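Transcriptional regulator containing CBS domains (Streptococcus pneumoniae, PDB 6UOF) is the tandem CBS-domain part of a transcriptional regulator, a module that in relatives often senses adenine nucleotides and so probably has a regulatory role here. Local coordinates at residues Y9-Y15 against L108-R114; R19-K25 against S61-D67; S36-P40 against V51-R55; I42-V48 against V101-L107. All coordinates share one frame; numbering follows the deposited sequence.

Contact 1: Y9-Y15 against L108-R114; sequences YRPSHEY and LGVVTRR
One face of the Y15 ring carries a methyl of V110: CG2 lies 3.5 Å from the ring centroid, 18° off the normal, a CH-pi contact. T112 CG2 approaches the same ring obliquely at CE1. Y15 CG is turned anti to the backbone N (chi1 179°), which carries the ring over V110 of strand 107-112 and lets its hydroxyl bond to R38 O. The Y9 ring is met at its edge instead, with L108 O and a water in its plane; that water donates to L108 O (2.8 Å) and also binds Y9 OH. Beneath these groups strand 10-11 runs antiparallel to strand 107-112, so the first CBS repeat lends an edge strand to the sheet of the second, consistent with the intertwined packing of CBS pairs. R10 N bonds to V110 O at 2.8 Å, almost straight at 177°, and V110 N returns to R10 O at 2.9 Å. L108 and G109 form a classic beta bulge opposite V100, and at this end S12 N bends over to L108 O (3.2 Å). In the conformer modelled here R10 crosses T112 at about a right angle and pairs with D115, while R114 pairs with E118.

Contact 2: R19-K25 against S61-D67; sequences RETDTVK and SPSTTID
S61 opens a type I turn that closes at T64, and its carbonyl oxygen lies against the V24 side chain, 3.4 Å from V24 CB. P62 follows with a stronger hold: its carbonyl accepts K25 N at 2.9 Å, in the carbonyl plane on a lone pair, while its CB packs beside K25 CB. The lysine chain leads away from there, its NZ paired with D29. S63 adds little beyond its carbonyl oxygen, which touches T23 CG2. T64 O then takes V24 N at 2.9 Å, so two successive amides in the first turn of helix 24-34 are bound by this loop. T65 makes a single backbone bridge with T23, and its hydroxyl donates to D67 OD1 at 2.6 Å, fixing the carboxylate beside its own chain. At I66 the amide bonds to D22 O (2.9 Å, 158°). The isoleucine side chain bends round that carbonyl, CG1 resting on D22 O and CD1 coming 3.5 Å from T23 O, with V24 CG2 a little farther off. D67 N makes the last of these bonds, to E20 O at 3.0 Å, using a lone pair in the carbonyl plane. D67 CB meets E20 CB, and the two carboxylates stay apart. The R19-D22 type I turn that presents these carbonyls is itself braced by R19 N bonding to D22 OD2. The loop 61-67, after helix 54-57, is thus tied along the entrance to helix 24-34, with V24 also against K60 and V69, while E20 and I66 reach V41 on strand 39-42.

Contact 3: S36-P40 against V51-R55; sequences SSRFP and VVTMR
The backbones of S37-P40 and V51-M54 run antiparallel, their directions 168° apart, as the two arms of the beta hairpin formed by strands 39-42 and 48-52 in the first CBS repeat. F39 and V52 are a hydrogen-bonded pair: F39 N gives to V52 O and V52 N gives to F39 O, both at 2.9 Å and both close to straight. P40 and V51 follow as the non-hydrogen-bonded pair, suited to a proline, which has no amide hydrogen to offer. CA-H...O contacts supplement the pairing, with T53 CA 3.4 Å from S37 O and R38 CA 3.3 Å from V52 O.

F39 and V52 lie on one face of the hairpin. F39 CB faces V52 CG1 at 4.2 Å, and the phenyl ring turns to Y27 and L30 of helix 24-34, while L18 of the adjoining strand touches both residues. P40 and V51 occupy the other face. The extended R38 chain passes obliquely over T53, its CG 3.8 Å from T53 CG2; with T53 OG1 lying between the backbone N and the carbonyl carbon (chi1 72°), the methyl is left to meet the arginine's aliphatic part. T53 is also the N-cap of helix 54-57. Near S37 and M54 a water links the two segments: it accepts from the selenomethionine M54 N at 3.1 Å and from R38 NE in the guanidinium plane, and it binds S37 OG at 2.8 Å.

Contact 4: I42-V48 against V101-L107; sequences INQHQVV and VRSNQTL
V48 CG2 sits in the tight part of this contact, 3.6 Å from V101 CG1 and 3.8 Å from L107 CD1. Next to it I42 CG2 presses on L107 CB at 3.6 Å, the two side chains crossing at about a right angle. With CG anti to the backbone N (chi1 -175°) and chi2 at 65°, L107 sends CD1 toward V48 CG2 and CD2 toward I42 CG2. Two backbone bonds flank a single bridge between V47 and T106: L107 N to Q46 O (3.0 Å) and V48 N to Q105 O (3.1 Å). Farther out the fit loosens. V47 CG2 stands 4.0 Å from T106 CG2, and Q46, exposed, and Q105, which touches L76, extend their amides off the opposite loop. The turns here are stiffened from within. N43 OD1 takes H45 N and V47 N from opposite faces of its plane, and N104 OD1 takes both T106 N and T106 OG1, an Asx turn in each case; R102 NH1 also bonds to T106 OG1. The two loops are equivalent hairpin turns, one from each CBS repeat: loop 42-48 joins strands 39-42 and 48-52, loop 101-107 joins strands 97-101 and 107-112, and F17 touches both I42 and L107.

In the fold
Contacts 1 and 4 both join the two CBS repeats, their centres 14 Å apart, and meet where S12 CB packs on L107 CD2 at 3.8 Å. Contacts 2 and 3 hold the first repeat and the loop that follows helix 54-57, touching through I66 and V52. Y15 ties contact 1 to contact 3, its OH 2.7 Å from R38 O, while P40 CG reaches L107 CD2 (3.7 Å) to join contact 3 to contact 4. Contact 2 reaches contact 4 by E20 N and I42 O, 2.9 Å apart. A sodium ion lies near contacts 1 and 3, about 6 Å from the Y15 side chain and about 7 Å from that of F39.

Contact 1: Y9-Y15 against L108-R114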
# COMPACT_ATOMS: atom_id res chain seq x y z
N TYR A 9 6.09 -10.57 1.19
CA TYR A 9 5.09 -9.62 0.66
C TYR A 9 3.78 -10.32 0.30
O TYR A 9 3.74 -11.56 0.12
CB TYR A 9 5.66 -8.80 -0.50
CG TYR A 9 5.47 -9.39 -1.87
CD1 TYR A 9 6.21 -10.48 -2.29
CD2 TYR A 9 4.55 -8.84 -2.75
CE1 TYR A 9 6.03 -11.01 -3.55
CE2 TYR A 9 4.34 -9.38 -4.01
CZ TYR A 9 5.09 -10.47 -4.41
OH TYR A 9 4.91 -10.99 -5.66
N ARG A 10 2.72 -9.53 0.25
CA ARG A 10 1.36 -9.99 -0.12
C ARG A 10 1.00 -9.44 -1.49
O ARG A 10 0.95 -8.22 -1.68
CB ARG A 10 0.35 -9.47 0.90
CG ARG A 10 0.62 -10.01 2.30
CD ARG A 10 -0.31 -9.42 3.33
NE ARG A 10 -0.08 -9.98 4.66
CZ ARG A 10 -0.89 -10.81 5.30
NH1 ARG A 10 -2.08 -11.10 4.79
NH2 ARG A 10 -0.51 -11.36 6.43
N PRO A 11 0.77 -10.30 -2.51
CA PRO A 11 0.36 -9.83 -3.83
C PRO A 11 -0.87 -8.91 -3.75
O PRO A 11 -1.71 -9.09 -2.88
CB PRO A 11 0.06 -11.13 -4.57
CG PRO A 11 1.04 -12.09 -3.98
CD PRO A 11 1.05 -11.75 -2.51
N SER A 12 -0.98 -7.98 -4.70
CA SER A 12 -2.03 -6.93 -4.65
C SER A 12 -3.45 -7.50 -4.61
O SER A 12 -4.31 -6.89 -3.96
CB SER A 12 -1.86 -5.95 -5.78
OG SER A 12 -1.98 -6.61 -7.03
N HIS A 13 -3.73 -8.59 -5.32
CA HIS A 13 -5.12 -9.12 -5.28
C HIS A 13 -5.47 -9.74 -3.92
O HIS A 13 -6.67 -9.80 -3.61
CB HIS A 13 -5.34 -10.13 -6.40
CG HIS A 13 -4.40 -11.27 -6.32
ND1 HIS A 13 -3.17 -11.24 -6.95
CD2 HIS A 13 -4.49 -12.46 -5.69
CE1 HIS A 13 -2.54 -12.38 -6.71
NE2 HIS A 13 -3.33 -13.14 -5.94
N GLU A 14 -4.46 -10.17 -3.15
CA GLU A 14 -4.72 -10.78 -1.82
C GLU A 14 -4.97 -9.67 -0.80
O GLU A 14 -5.98 -9.73 -0.07
CB GLU A 14 -3.52 -11.58 -1.31
CG GLU A 14 -3.13 -12.76 -2.17
CD GLU A 14 -1.93 -13.53 -1.62
OE1 GLU A 14 -1.51 -13.24 -0.46
OE2 GLU A 14 -1.40 -14.39 -2.34
N TYR A 15 -4.07 -8.68 -0.77
CA TYR A 15 -4.12 -7.60 0.24
C TYR A 15 -5.16 -6.53 -0.10
O TYR A 15 -5.90 -6.05 0.80
CB TYR A 15 -2.74 -6.95 0.36
CG TYR A 15 -2.75 -5.83 1.36
CD1 TYR A 15 -2.63 -6.08 2.71
CD2 TYR A 15 -2.95 -4.52 0.95
CE1 TYR A 15 -2.68 -5.06 3.64
CE2 TYR A 15 -2.99 -3.48 1.87
CZ TYR A 15 -2.85 -3.75 3.22
OH TYR A 15 -2.91 -2.74 4.14
N LEU A 108 3.34 -4.53 -7.34
CA LEU A 108 3.39 -5.99 -7.13
C LEU A 108 2.50 -6.35 -5.94
O LEU A 108 1.86 -7.43 -5.95
CB LEU A 108 4.83 -6.43 -6.87
CG LEU A 108 5.76 -6.36 -8.08
CD1 LEU A 108 7.19 -6.59 -7.64
CD2 LEU A 108 5.33 -7.36 -9.14
N GLY A 109 2.50 -5.53 -4.89
CA GLY A 109 1.73 -5.88 -3.68
C GLY A 109 2.18 -5.02 -2.54
O GLY A 109 2.60 -3.87 -2.77
N VAL A 110 2.11 -5.56 -1.33
CA VAL A 110 2.50 -4.76 -0.13
C VAL A 110 3.24 -5.63 0.88
O VAL A 110 3.12 -6.87 0.84
CB VAL A 110 1.27 -4.17 0.58
CG1 VAL A 110 0.36 -3.39 -0.34
CG2 VAL A 110 0.49 -5.24 1.35
N VAL A 111 3.99 -4.99 1.76
CA VAL A 111 4.52 -5.66 2.99
C VAL A 111 3.81 -4.99 4.17
O VAL A 111 3.65 -3.75 4.17
CB VAL A 111 6.05 -5.61 3.14
CG1 VAL A 111 6.74 -6.35 2.03
CG2 VAL A 111 6.60 -4.21 3.27
N THR A 112 3.37 -5.80 5.11
CA THR A 112 2.65 -5.26 6.29
C THR A 112 3.58 -5.24 7.50
O THR A 112 4.47 -6.09 7.62
CB THR A 112 1.39 -6.05 6.63
OG1 THR A 112 1.83 -7.30 7.15
CG2 THR A 112 0.44 -6.22 5.46
N ARG A 113 3.30 -4.32 8.42
CA ARG A 113 4.10 -4.16 9.65
C ARG A 113 4.07 -5.46 10.47
O ARG A 113 5.14 -5.91 10.92
CB ARG A 113 3.54 -3.00 10.48
CG ARG A 113 4.36 -2.67 11.71
CD ARG A 113 3.62 -1.63 12.55
NE ARG A 113 4.45 -1.26 13.68
CZ ARG A 113 5.28 -0.22 13.73
NH1 ARG A 113 5.40 0.61 12.70
NH2 ARG A 113 6.01 -0.01 14.81
N ARG A 114 2.90 -6.06 10.63
CA ARG A 114 2.82 -7.29 11.47
C ARG A 114 3.72 -8.39 10.88
O ARG A 114 4.41 -9.06 11.65
CB ARG A 114 1.38 -7.79 11.58
CG ARG A 114 1.17 -8.80 12.70
CD ARG A 114 -0.01 -9.73 12.53
NE ARG A 114 0.35 -10.97 11.85
CZ ARG A 114 0.30 -11.19 10.54
NH1 ARG A 114 -0.12 -10.25 9.71
NH2 ARG A 114 0.66 -12.37 10.05
O HOH W 1 2.83 -9.70 -7.24

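Contact 2: R19-K25 against S61-D67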
# COMPACT_ATOMS: atom_id res chain seq x y z
N ARG A 19 -7.71 1.85 -7.61
CA ARG A 19 -7.33 2.59 -8.83
C ARG A 19 -7.60 4.07 -8.56
O ARG A 19 -8.56 4.39 -7.79
CB ARG A 19 -8.10 2.05 -10.03
CG ARG A 19 -7.71 0.61 -10.35
CD ARG A 19 -8.31 0.08 -11.64
NE ARG A 19 -7.72 -1.20 -12.11
CZ ARG A 19 -8.20 -2.41 -11.87
NH1 ARG A 19 -7.53 -3.47 -12.29
NH2 ARG A 19 -9.33 -2.57 -11.21
N GLU A 20 -6.83 4.95 -9.18
CA GLU A 20 -6.99 6.39 -8.85
C GLU A 20 -8.38 6.87 -9.31
O GLU A 20 -8.85 7.90 -8.77
CB GLU A 20 -5.79 7.17 -9.34
CG GLU A 20 -5.78 7.35 -10.82
CD GLU A 20 -4.70 8.25 -11.40
OE1 GLU A 20 -3.86 8.76 -10.65
OE2 GLU A 20 -4.73 8.44 -12.61
N THR A 21 -9.02 6.15 -10.25
CA THR A 21 -10.37 6.46 -10.78
C THR A 21 -11.47 5.74 -9.99
O THR A 21 -12.66 5.97 -10.30
CB THR A 21 -10.45 6.18 -12.28
OG1 THR A 21 -9.89 4.88 -12.47
CG2 THR A 21 -9.69 7.21 -13.08
N ASP A 22 -11.11 4.88 -9.04
CA ASP A 22 -12.11 4.34 -8.09
C ASP A 22 -12.59 5.50 -7.20
O ASP A 22 -11.98 6.59 -7.24
CB ASP A 22 -11.54 3.19 -7.25
CG ASP A 22 -11.31 1.88 -8.00
OD1 ASP A 22 -12.06 1.61 -8.94
OD2 ASP A 22 -10.40 1.12 -7.59
N THR A 23 -13.63 5.26 -6.40
CA THR A 23 -14.21 6.31 -5.53
C THR A 23 -13.99 5.98 -4.06
O THR A 23 -13.57 4.87 -3.70
CB THR A 23 -15.71 6.45 -5.83
OG1 THR A 23 -16.31 5.23 -5.41
CG2 THR A 23 -16.00 6.75 -7.29
N VAL A 24 -14.29 6.97 -3.23
CA VAL A 24 -14.20 6.78 -1.75
C VAL A 24 -15.16 5.65 -1.35
O VAL A 24 -14.77 4.83 -0.49
CB VAL A 24 -14.48 8.11 -1.03
CG1 VAL A 24 -14.82 7.92 0.44
CG2 VAL A 24 -13.31 9.06 -1.20
N LYS A 25 -16.32 5.54 -2.00
CA LYS A 25 -17.27 4.42 -1.73
C LYS A 25 -16.55 3.09 -1.98
O LYS A 25 -16.70 2.16 -1.17
CB LYS A 25 -18.52 4.50 -2.62
CG LYS A 25 -19.48 3.31 -2.48
CD LYS A 25 -20.60 3.30 -3.49
CE LYS A 25 -21.40 2.01 -3.49
NZ LYS A 25 -20.58 0.86 -3.93
N SER A 61 -16.55 12.78 0.62
CA SER A 61 -17.77 12.39 -0.13
C SER A 61 -17.55 11.02 -0.76
O SER A 61 -16.50 10.78 -1.36
CB SER A 61 -18.11 13.41 -1.18
OG SER A 61 -19.11 12.91 -2.06
N PRO A 62 -18.50 10.07 -0.64
CA PRO A 62 -18.33 8.76 -1.24
C PRO A 62 -18.13 8.80 -2.77
O PRO A 62 -17.52 7.88 -3.31
CB PRO A 62 -19.64 8.04 -0.90
CG PRO A 62 -20.18 8.76 0.31
CD PRO A 62 -19.78 10.20 0.09
N SER A 63 -18.61 9.86 -3.42
CA SER A 63 -18.53 9.98 -4.90
C SER A 63 -17.15 10.49 -5.36
O SER A 63 -16.85 10.37 -6.56
CB SER A 63 -19.61 10.90 -5.42
OG SER A 63 -19.49 12.19 -4.83
N THR A 64 -16.34 11.03 -4.45
CA THR A 64 -15.02 11.61 -4.84
C THR A 64 -14.05 10.53 -5.31
O THR A 64 -14.02 9.43 -4.69
CB THR A 64 -14.40 12.41 -3.70
OG1 THR A 64 -15.32 13.47 -3.38
CG2 THR A 64 -13.06 13.00 -4.05
N THR A 65 -13.27 10.82 -6.35
CA THR A 65 -12.28 9.84 -6.84
C THR A 65 -11.08 9.77 -5.89
O THR A 65 -10.71 10.78 -5.26
CB THR A 65 -11.84 10.10 -8.29
OG1 THR A 65 -11.47 11.46 -8.46
CG2 THR A 65 -12.92 9.73 -9.29
N ILE A 66 -10.46 8.59 -5.85
CA ILE A 66 -9.32 8.36 -4.93
C ILE A 66 -8.16 9.31 -5.23
O ILE A 66 -7.47 9.71 -4.27
CB ILE A 66 -8.92 6.88 -4.98
CG1 ILE A 66 -10.05 5.98 -4.47
CG2 ILE A 66 -7.62 6.64 -4.23
CD1 ILE A 66 -10.46 6.21 -3.03
N ASP A 67 -7.92 9.66 -6.50
CA ASP A 67 -6.75 10.52 -6.79
C ASP A 67 -6.86 11.86 -6.05
O ASP A 67 -5.81 12.43 -5.75
CB ASP A 67 -6.58 10.78 -8.29
CG ASP A 67 -7.67 11.63 -8.92
OD1 ASP A 67 -8.85 11.32 -8.72
OD2 ASP A 67 -7.31 12.62 -9.58

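Contact 3: S36-P40 against V51-R55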
# COMPACT_ATOMS: atom_id res chain seq x y z
N SER A 36 -8.74 -4.29 6.16
CA SER A 36 -7.51 -3.47 6.12
C SER A 36 -7.94 -2.05 5.73
O SER A 36 -9.00 -1.94 5.09
CB SER A 36 -6.47 -3.99 5.15
OG SER A 36 -5.96 -5.26 5.55
N SER A 37 -7.14 -1.04 6.05
CA SER A 37 -7.60 0.35 5.75
C SER A 37 -6.54 1.20 5.03
O SER A 37 -6.81 2.39 4.80
CB SER A 37 -8.02 1.04 7.01
OG SER A 37 -6.93 1.15 7.90
N ARG A 38 -5.40 0.63 4.69
CA ARG A 38 -4.34 1.39 4.00
C ARG A 38 -3.99 0.63 2.72
O ARG A 38 -3.55 -0.52 2.80
CB ARG A 38 -3.13 1.61 4.90
CG ARG A 38 -3.51 2.35 6.18
CD ARG A 38 -2.34 2.78 7.02
NE ARG A 38 -2.82 3.56 8.15
CZ ARG A 38 -2.05 4.11 9.07
NH1 ARG A 38 -0.74 3.98 9.01
NH2 ARG A 38 -2.60 4.80 10.05
N PHE A 39 -4.22 1.28 1.60
CA PHE A 39 -4.01 0.58 0.30
C PHE A 39 -3.18 1.39 -0.66
O PHE A 39 -3.29 2.63 -0.72
CB PHE A 39 -5.34 0.30 -0.40
CG PHE A 39 -6.28 -0.56 0.40
CD1 PHE A 39 -6.06 -1.92 0.53
CD2 PHE A 39 -7.37 -0.01 1.06
CE1 PHE A 39 -6.91 -2.70 1.29
CE2 PHE A 39 -8.22 -0.79 1.81
CZ PHE A 39 -7.99 -2.14 1.93
N PRO A 40 -2.35 0.73 -1.50
CA PRO A 40 -1.68 1.43 -2.60
C PRO A 40 -2.71 1.78 -3.67
O PRO A 40 -3.70 1.09 -3.85
CB PRO A 40 -0.69 0.39 -3.14
CG PRO A 40 -1.35 -0.95 -2.84
CD PRO A 40 -2.07 -0.73 -1.51
N VAL A 51 -1.04 6.49 -1.82
CA VAL A 51 -1.61 5.51 -0.88
C VAL A 51 -2.87 6.14 -0.28
O VAL A 51 -2.94 7.39 -0.17
CB VAL A 51 -0.59 5.10 0.20
CG1 VAL A 51 0.57 4.29 -0.36
CG2 VAL A 51 -0.09 6.30 0.99
N VAL A 52 -3.84 5.33 0.06
CA VAL A 52 -5.09 5.87 0.66
C VAL A 52 -5.29 5.20 2.02
O VAL A 52 -5.19 3.96 2.13
CB VAL A 52 -6.30 5.74 -0.28
CG1 VAL A 52 -6.58 4.31 -0.71
CG2 VAL A 52 -7.55 6.38 0.31
N THR A 53 -5.50 6.03 3.03
CA THR A 53 -5.72 5.59 4.44
C THR A 53 -7.06 6.11 4.92
O THR A 53 -7.70 6.91 4.25
CB THR A 53 -4.61 6.14 5.34
OG1 THR A 53 -4.82 7.55 5.49
CG2 THR A 53 -3.23 5.87 4.77
N MSE A 54 -7.49 5.67 6.10
CA MSE A 54 -8.77 6.10 6.62
C MSE A 54 -8.70 7.59 6.97
O MSE A 54 -9.70 8.30 6.87
CB MSE A 54 -9.20 5.24 7.81
CG MSE A 54 -10.61 5.52 8.28
SE MSE A 54 -12.04 5.17 7.00
CE MSE A 54 -11.98 3.23 6.94
N ARG A 55 -7.52 8.07 7.39
CA ARG A 55 -7.37 9.51 7.63
C ARG A 55 -7.64 10.28 6.33
O ARG A 55 -8.24 11.35 6.37
CB ARG A 55 -5.96 9.82 8.14
CG ARG A 55 -5.64 11.31 8.26
CD ARG A 55 -4.28 11.59 8.86
NE ARG A 55 -3.17 11.51 7.91
CZ ARG A 55 -2.52 12.55 7.38
NH1 ARG A 55 -2.85 13.79 7.71
NH2 ARG A 55 -1.53 12.35 6.54
O HOH W 2 -6.06 3.83 8.20

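Contact 4: I42-V48 against V101-L107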
# COMPACT_ATOMS: atom_id res chain seq x y z
N ILE A 42 -3.07 2.78 -7.84
CA ILE A 42 -2.38 2.74 -9.16
C ILE A 42 -3.14 3.55 -10.21
O ILE A 42 -4.35 3.69 -10.14
CB ILE A 42 -2.21 1.29 -9.65
CG1 ILE A 42 -3.55 0.56 -9.82
CG2 ILE A 42 -1.24 0.55 -8.75
CD1 ILE A 42 -3.45 -0.79 -10.52
N ASN A 43 -2.38 4.02 -11.19
CA ASN A 43 -3.01 4.67 -12.35
C ASN A 43 -3.26 3.62 -13.44
O ASN A 43 -3.01 2.40 -13.21
CB ASN A 43 -2.20 5.87 -12.84
CG ASN A 43 -0.85 5.51 -13.41
OD1 ASN A 43 -0.57 4.33 -13.66
ND2 ASN A 43 -0.02 6.50 -13.67
N GLN A 44 -3.72 4.07 -14.60
CA GLN A 44 -4.08 3.14 -15.71
C GLN A 44 -2.83 2.51 -16.35
O GLN A 44 -3.01 1.62 -17.21
CB GLN A 44 -4.94 3.85 -16.76
CG GLN A 44 -4.21 4.95 -17.51
CD GLN A 44 -5.11 5.66 -18.50
OE1 GLN A 44 -5.85 5.06 -19.28
NE2 GLN A 44 -5.02 6.98 -18.51
N HIS A 45 -1.63 2.93 -15.95
CA HIS A 45 -0.34 2.35 -16.39
C HIS A 45 0.18 1.38 -15.30
O HIS A 45 1.29 0.87 -15.44
CB HIS A 45 0.68 3.46 -16.66
CG HIS A 45 0.16 4.47 -17.62
ND1 HIS A 45 0.12 4.23 -18.97
CD2 HIS A 45 -0.35 5.71 -17.42
CE1 HIS A 45 -0.39 5.28 -19.57
NE2 HIS A 45 -0.69 6.20 -18.64
N GLN A 46 -0.62 1.16 -14.26
CA GLN A 46 -0.32 0.24 -13.13
C GLN A 46 0.77 0.82 -12.21
O GLN A 46 1.28 0.09 -11.35
CB GLN A 46 0.11 -1.16 -13.60
CG GLN A 46 -0.65 -1.68 -14.82
CD GLN A 46 -2.15 -1.57 -14.69
OE1 GLN A 46 -2.74 -1.98 -13.70
NE2 GLN A 46 -2.79 -1.10 -15.75
N VAL A 47 1.11 2.09 -12.40
CA VAL A 47 2.17 2.75 -11.59
C VAL A 47 1.56 3.22 -10.26
O VAL A 47 0.43 3.72 -10.24
CB VAL A 47 2.82 3.92 -12.37
CG1 VAL A 47 3.73 4.77 -11.50
CG2 VAL A 47 3.59 3.40 -13.57
N VAL A 48 2.30 3.02 -9.18
CA VAL A 48 1.83 3.51 -7.86
C VAL A 48 1.89 5.04 -7.87
O VAL A 48 2.97 5.59 -8.10
CB VAL A 48 2.68 2.91 -6.73
CG1 VAL A 48 2.32 3.51 -5.38
CG2 VAL A 48 2.53 1.40 -6.70
N VAL A 101 7.09 -2.61 -5.48
CA VAL A 101 7.00 -2.25 -6.92
C VAL A 101 8.15 -2.86 -7.71
O VAL A 101 9.21 -3.18 -7.15
CB VAL A 101 7.01 -0.71 -7.10
CG1 VAL A 101 5.80 -0.07 -6.45
CG2 VAL A 101 8.30 -0.07 -6.64
N ARG A 102 7.89 -2.99 -9.00
CA ARG A 102 8.96 -3.33 -9.97
C ARG A 102 9.84 -2.09 -10.18
O ARG A 102 9.48 -0.99 -9.72
CB ARG A 102 8.33 -3.73 -11.31
CG ARG A 102 7.39 -4.92 -11.24
CD ARG A 102 7.00 -5.33 -12.66
NE ARG A 102 6.10 -6.47 -12.68
CZ ARG A 102 4.77 -6.41 -12.55
NH1 ARG A 102 4.16 -5.25 -12.36
NH2 ARG A 102 4.06 -7.53 -12.60
N SER A 103 10.96 -2.26 -10.88
CA SER A 103 11.89 -1.14 -11.21
C SER A 103 11.14 -0.00 -11.92
O SER A 103 11.49 1.17 -11.68
CB SER A 103 13.05 -1.66 -12.03
OG SER A 103 13.93 -0.62 -12.46
N ASN A 104 10.11 -0.33 -12.71
CA ASN A 104 9.33 0.71 -13.44
C ASN A 104 8.21 1.30 -12.58
O ASN A 104 7.35 2.01 -13.12
CB ASN A 104 8.76 0.17 -14.75
CG ASN A 104 7.67 -0.85 -14.56
OD1 ASN A 104 7.37 -1.25 -13.45
ND2 ASN A 104 7.06 -1.27 -15.67
N GLN A 105 8.22 1.03 -11.27
CA GLN A 105 7.28 1.61 -10.27
C GLN A 105 5.86 1.05 -10.40
O GLN A 105 4.95 1.58 -9.75
CB GLN A 105 7.32 3.14 -10.30
CG GLN A 105 8.74 3.70 -10.26
CD GLN A 105 9.48 3.26 -9.03
OE1 GLN A 105 9.16 3.68 -7.92
NE2 GLN A 105 10.51 2.45 -9.20
N THR A 106 5.66 -0.05 -11.15
CA THR A 106 4.32 -0.69 -11.19
C THR A 106 4.14 -1.59 -9.95
O THR A 106 5.14 -2.14 -9.40
CB THR A 106 4.09 -1.46 -12.49
OG1 THR A 106 5.09 -2.47 -12.62
CG2 THR A 106 4.08 -0.55 -13.70
N LEU A 107 2.89 -1.71 -9.51
CA LEU A 107 2.57 -2.41 -8.25
C LEU A 107 2.68 -3.94 -8.34
O LEU A 107 2.07 -4.54 -9.24
CB LEU A 107 1.14 -2.04 -7.82
CG LEU A 107 0.69 -2.59 -6.47
CD1 LEU A 107 1.51 -2.00 -5.33
CD2 LEU A 107 -0.78 -2.32 -6.26